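2-hydroxyhepta-2,4-diene-1,7-dioate isomerase (Corynebacterium glutamicum, PDB 4DBF) probably acts as a metal-dependent lyase and isomerase of the fumarylacetoacetate hydrolase family, with oxaloacetate decarboxylase activity. Local coordinates at residues P80-D92 / S226-I238. Sequence-based numbering, arbitrary orientation.
Sequences PSKVVAIGRNYAD and SNSNQMIMKMGEI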
loop_
_atom_site.group_PDB
_atom_site.type_symbol
_atom_site.label_atom_id
_atom_site.label_comp_id
_atom_site.label_asym_id
_atom_site.label_seq_id
_atom_site.Cartn_x
_atom_site.Cartn_y
_atom_site.Cartn_z
ATOM N N PRO A 80 -6.145 -3.881 -6.950
ATOM C CA PRO A 80 -6.034 -2.510 -6.489
ATOM C C PRO A 80 -4.613 -2.061 -6.233
ATOM O O PRO A 80 -3.882 -2.839 -5.759
ATOM C CB PRO A 80 -6.802 -2.522 -5.197
ATOM C CG PRO A 80 -6.724 -3.907 -4.728
ATOM C CD PRO A 80 -6.648 -4.773 -5.915
ATOM N N SER A 81 -4.308 -0.796 -6.491
ATOM C CA SER A 81 -3.018 -0.200 -6.162
ATOM C C SER A 81 -2.812 -0.125 -4.657
ATOM O O SER A 81 -1.741 -0.308 -4.180
ATOM C CB SER A 81 -2.812 1.172 -6.809
ATOM O OG SER A 81 -3.310 2.187 -6.035
ATOM N N LYS A 82 -3.882 0.131 -3.950
ATOM C CA LYS A 82 -3.893 0.042 -2.522
ATOM C C LYS A 82 -5.280 -0.240 -1.979
ATOM O O LYS A 82 -6.244 -0.079 -2.646
ATOM C CB LYS A 82 -3.327 1.299 -1.897
ATOM C CG LYS A 82 -3.987 2.576 -2.333
ATOM C CD LYS A 82 -3.276 3.782 -1.782
ATOM C CE LYS A 82 -4.010 5.055 -2.100
ATOM N NZ LYS A 82 -4.024 5.393 -3.520
ATOM N N VAL A 83 -5.311 -0.680 -0.740
ATOM C CA VAL A 83 -6.521 -0.966 -0.022
ATOM C C VAL A 83 -6.517 -0.117 1.234
ATOM O O VAL A 83 -5.636 -0.222 2.034
ATOM C CB VAL A 83 -6.642 -2.428 0.366
ATOM C CG1 VAL A 83 -7.920 -2.640 1.142
ATOM C CG2 VAL A 83 -6.528 -3.297 -0.847
ATOM N N VAL A 84 -7.480 0.771 1.341
ATOM C CA VAL A 84 -7.536 1.671 2.470
ATOM C C VAL A 84 -8.691 1.258 3.327
ATOM O O VAL A 84 -9.748 1.073 2.848
ATOM C CB VAL A 84 -7.713 3.128 2.069
ATOM C CG1 VAL A 84 -7.681 4.001 3.302
ATOM C CG2 VAL A 84 -6.673 3.557 1.068
ATOM N N ALA A 85 -8.422 1.057 4.598
ATOM C CA ALA A 85 -9.393 0.517 5.491
ATOM C C ALA A 85 -9.616 1.390 6.727
ATOM O O ALA A 85 -8.755 2.066 7.135
ATOM C CB ALA A 85 -9.009 -0.873 5.888
ATOM N N ILE A 86 -10.809 1.331 7.275
ATOM C CA ILE A 86 -11.174 2.109 8.447
ATOM C C ILE A 86 -11.371 1.210 9.665
ATOM O O ILE A 86 -12.144 0.292 9.638
ATOM C CB ILE A 86 -12.467 2.935 8.243
ATOM C CG1 ILE A 86 -12.481 3.638 6.903
ATOM C CG2 ILE A 86 -12.631 3.961 9.331
ATOM C CD1 ILE A 86 -11.312 4.548 6.695
ATOM N N GLY A 87 -10.663 1.517 10.730
ATOM C CA GLY A 87 -10.895 0.888 11.994
ATOM C C GLY A 87 -11.739 1.757 12.909
ATOM O O GLY A 87 -11.842 2.926 12.736
ATOM N N ARG A 88 -12.321 1.116 13.891
ATOM C CA ARG A 88 -13.239 1.735 14.819
ATOM C C ARG A 88 -14.354 2.513 14.193
ATOM O O ARG A 88 -14.657 3.546 14.668
ATOM C CB ARG A 88 -12.509 2.642 15.763
ATOM C CG ARG A 88 -11.331 1.973 16.395
ATOM C CD ARG A 88 -10.737 2.769 17.499
ATOM N NE ARG A 88 -9.776 3.738 17.062
ATOM C CZ ARG A 88 -8.495 3.513 17.002
ATOM N NH1 ARG A 88 -8.014 2.341 17.326
ATOM N NH2 ARG A 88 -7.708 4.473 16.612
ATOM N N ASN A 89 -14.956 1.991 13.151
ATOM C CA ASN A 89 -16.037 2.672 12.505
ATOM C C ASN A 89 -17.423 2.153 12.802
ATOM O O ASN A 89 -18.355 2.638 12.262
ATOM C CB ASN A 89 -15.841 2.684 10.994
ATOM C CG ASN A 89 -16.592 3.800 10.322
ATOM O OD1 ASN A 89 -16.724 4.863 10.863
ATOM N ND2 ASN A 89 -17.101 3.539 9.149
ATOM N N TYR A 90 -17.535 1.163 13.660
ATOM C CA TYR A 90 -18.819 0.590 13.997
ATOM C C TYR A 90 -19.192 0.829 15.444
ATOM O O TYR A 90 -18.483 0.505 16.328
ATOM C CB TYR A 90 -18.880 -0.880 13.661
ATOM C CG TYR A 90 -19.348 -1.160 12.277
ATOM C CD1 TYR A 90 -18.645 -0.726 11.200
ATOM C CD2 TYR A 90 -20.500 -1.859 12.047
ATOM C CE1 TYR A 90 -19.057 -0.994 9.934
ATOM C CE2 TYR A 90 -20.925 -2.141 10.775
ATOM C CZ TYR A 90 -20.195 -1.691 9.713
ATOM O OH TYR A 90 -20.560 -1.940 8.446
ATOM N N ALA A 91 -20.317 1.464 15.623
ATOM C CA ALA A 91 -20.842 1.744 16.926
ATOM C C ALA A 91 -21.493 0.509 17.471
ATOM O O ALA A 91 -22.062 -0.252 16.752
ATOM C CB ALA A 91 -21.828 2.878 16.859
ATOM N N ASP A 92 -21.356 0.328 18.772
ATOM C CA ASP A 92 -21.974 -0.745 19.493
ATOM C C ASP A 92 -20.968 -1.865 19.545
ATOM O O ASP A 92 -21.176 -2.858 20.219
ATOM C CB ASP A 92 -23.266 -1.191 18.809
ATOM C CG ASP A 92 -24.451 -0.332 19.164
ATOM O OD1 ASP A 92 -25.226 -0.706 20.049
ATOM O OD2 ASP A 92 -24.617 0.725 18.553
ATOM N N SER A 226 -24.139 -7.664 11.586
ATOM C CA SER A 226 -24.004 -6.240 11.708
ATOM C C SER A 226 -24.830 -5.516 10.645
ATOM O O SER A 226 -25.471 -6.128 9.849
ATOM C CB SER A 226 -22.528 -5.862 11.598
ATOM O OG SER A 226 -21.987 -6.233 10.373
ATOM N N ASN A 227 -24.816 -4.205 10.667
ATOM C CA ASN A 227 -25.554 -3.444 9.688
ATOM C C ASN A 227 -24.814 -2.186 9.352
ATOM O O ASN A 227 -24.265 -1.592 10.213
ATOM C CB ASN A 227 -26.936 -3.148 10.208
ATOM C CG ASN A 227 -27.854 -2.636 9.154
ATOM O OD1 ASN A 227 -27.716 -1.541 8.702
ATOM N ND2 ASN A 227 -28.821 -3.423 8.799
ATOM N N SER A 228 -24.786 -1.800 8.089
ATOM C CA SER A 228 -24.087 -0.566 7.682
ATOM C C SER A 228 -24.592 0.685 8.379
ATOM O O SER A 228 -23.944 1.719 8.372
ATOM C CB SER A 228 -24.188 -0.367 6.180
ATOM O OG SER A 228 -25.490 0.013 5.866
ATOM N N ASN A 229 -25.791 0.616 8.940
ATOM C CA ASN A 229 -26.296 1.745 9.682
ATOM C C ASN A 229 -25.666 1.873 11.069
ATOM O O ASN A 229 -25.976 2.811 11.780
ATOM C CB ASN A 229 -27.835 1.703 9.717
ATOM C CG ASN A 229 -28.380 0.626 10.656
ATOM O OD1 ASN A 229 -27.737 0.234 11.656
ATOM N ND2 ASN A 229 -29.589 0.165 10.353
ATOM N N GLN A 230 -24.783 0.936 11.469
ATOM C CA GLN A 230 -23.927 1.108 12.647
ATOM C C GLN A 230 -22.662 1.969 12.359
ATOM O O GLN A 230 -21.860 2.222 13.258
ATOM C CB GLN A 230 -23.408 -0.245 13.133
ATOM C CG GLN A 230 -24.445 -1.277 13.562
ATOM C CD GLN A 230 -23.791 -2.528 14.110
ATOM O OE1 GLN A 230 -23.054 -2.502 15.106
ATOM N NE2 GLN A 230 -24.037 -3.616 13.466
ATOM N N MET A 231 -22.427 2.341 11.101
ATOM C CA MET A 231 -21.216 3.098 10.758
ATOM C C MET A 231 -21.171 4.445 11.464
ATOM O O MET A 231 -22.154 5.140 11.479
ATOM C CB MET A 231 -21.127 3.340 9.237
ATOM C CG MET A 231 -20.530 2.137 8.520
ATOM S SD MET A 231 -20.912 2.174 6.746
ATOM C CE MET A 231 -19.719 3.292 6.164
ATOM N N ILE A 232 -20.016 4.823 11.983
ATOM C CA ILE A 232 -19.843 6.122 12.587
ATOM C C ILE A 232 -19.581 7.215 11.549
ATOM O O ILE A 232 -20.229 8.291 11.554
ATOM C CB ILE A 232 -18.730 6.034 13.664
ATOM C CG1 ILE A 232 -19.161 5.063 14.780
ATOM C CG2 ILE A 232 -18.361 7.424 14.203
ATOM C CD1 ILE A 232 -17.968 4.590 15.646
ATOM N N MET A 233 -18.606 6.977 10.660
ATOM C CA MET A 233 -18.464 7.832 9.471
ATOM C C MET A 233 -19.214 7.148 8.374
ATOM O O MET A 233 -18.966 5.950 8.095
ATOM C CB MET A 233 -17.006 8.011 9.055
ATOM C CG MET A 233 -16.124 8.629 10.071
ATOM S SD MET A 233 -14.393 8.758 9.452
ATOM C CE MET A 233 -14.477 9.389 7.858
ATOM N N LYS A 234 -20.206 7.862 7.827
ATOM C CA LYS A 234 -20.994 7.405 6.697
ATOM C C LYS A 234 -20.136 7.440 5.456
ATOM O O LYS A 234 -19.062 8.056 5.473
ATOM C CB LYS A 234 -22.201 8.329 6.513
ATOM C CG LYS A 234 -22.989 8.542 7.816
ATOM C CD LYS A 234 -24.363 9.128 7.551
ATOM C CE LYS A 234 -25.390 8.628 8.565
ATOM N NZ LYS A 234 -26.328 9.726 8.802
ATOM N N MET A 235 -20.659 6.870 4.371
ATOM C CA MET A 235 -19.895 6.683 3.159
ATOM C C MET A 235 -19.202 7.971 2.655
ATOM O O MET A 235 -18.016 7.988 2.318
ATOM C CB MET A 235 -20.810 6.095 2.097
ATOM C CG MET A 235 -20.089 5.730 0.874
ATOM S SD MET A 235 -18.891 4.388 1.149
ATOM C CE MET A 235 -19.634 3.291 2.307
ATOM N N GLY A 236 -19.953 9.060 2.616
ATOM C CA GLY A 236 -19.435 10.280 2.016
ATOM C C GLY A 236 -18.346 10.837 2.884
ATOM O O GLY A 236 -17.367 11.356 2.388
ATOM N N GLU A 237 -18.483 10.707 4.187
ATOM C CA GLU A 237 -17.480 11.256 5.073
ATOM C C GLU A 237 -16.185 10.382 5.001
ATOM O O GLU A 237 -15.087 10.911 5.076
ATOM C CB GLU A 237 -17.963 11.285 6.522
ATOM C CG GLU A 237 -16.948 11.864 7.445
ATOM C CD GLU A 237 -17.362 11.906 8.923
ATOM O OE1 GLU A 237 -18.482 11.450 9.280
ATOM O OE2 GLU A 237 -16.507 12.390 9.713
ATOM N N ILE A 238 -16.345 9.066 4.880
ATOM C CA ILE A 238 -15.142 8.197 4.699
ATOM C C ILE A 238 -14.335 8.655 3.466
ATOM O O ILE A 238 -13.123 8.868 3.524
ATOM C CB ILE A 238 -15.570 6.751 4.504
ATOM C CG1 ILE A 238 -16.261 6.258 5.795
ATOM C CG2 ILE A 238 -14.317 5.836 4.228
ATOM C CD1 ILE A 238 -16.859 4.815 5.653
HETATM O O HOH W 1 -19.736 -5.018 8.776
#
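Asn-89 grips the backbone of Met-233 with both ends of its side-chain amide. Asn-89 OD1 accepts from Met-233 N at 2.8 Å in a nearly straight bond (173° at the hydrogen). Asn-89 ND2 donates to Met-233 O at 3.2 Å, on a lone pair and close to the plane of the Asn-89 amide. The two bonds together fix the rotation of the amide. CG lies anti to the backbone N of Asn-89 (chi1 -157°), which swings the amide across to residues 231-233. ND2 has another acceptor in Thr-256 O.

Two backbone bonds continue the seam. Ile-232 N donates to Asn-89 O at 2.8 Å, and Ala-91 N to Gln-230 O at 2.9 Å. They flank Tyr-90 and Met-231, which form a single beta bridge between the loop parts of the two segments.

The Tyr-90 side chain leaves the backbone away from residues 226-238, yet its ring lies against them. Gln-230 CB approaches Tyr-90 CD2 at 3.5 Å and Met-231 CG approaches Tyr-90 CE1 at 3.7 Å. A water weakly bound to Tyr-90 OH also bonds Ser-226 OG, which has protein partners in Gln-224 and Ile-210. The Tyr-90 side chain is about 6 Å from that of Glu-138, a magnesium ligand, so this seam borders the metal site.

The buried, close-fitting part is centred on Asn-89, with Met-233 and Ile-238 beside it. The solvent side is looser. There Ile-232 is exposed, and its CG1 touches Ala-91 CB.

At the inner end, Ile-86 CG1 packs on Ile-238 CG2 at 3.9 Å. This joins strand 83-87 to helix 235-243, where Ile-242 also touches Ile-86. The strand itself runs between antiparallel strand 108-112 and parallel strand 253-255, and Ile-254 of the latter contacts Ile-238.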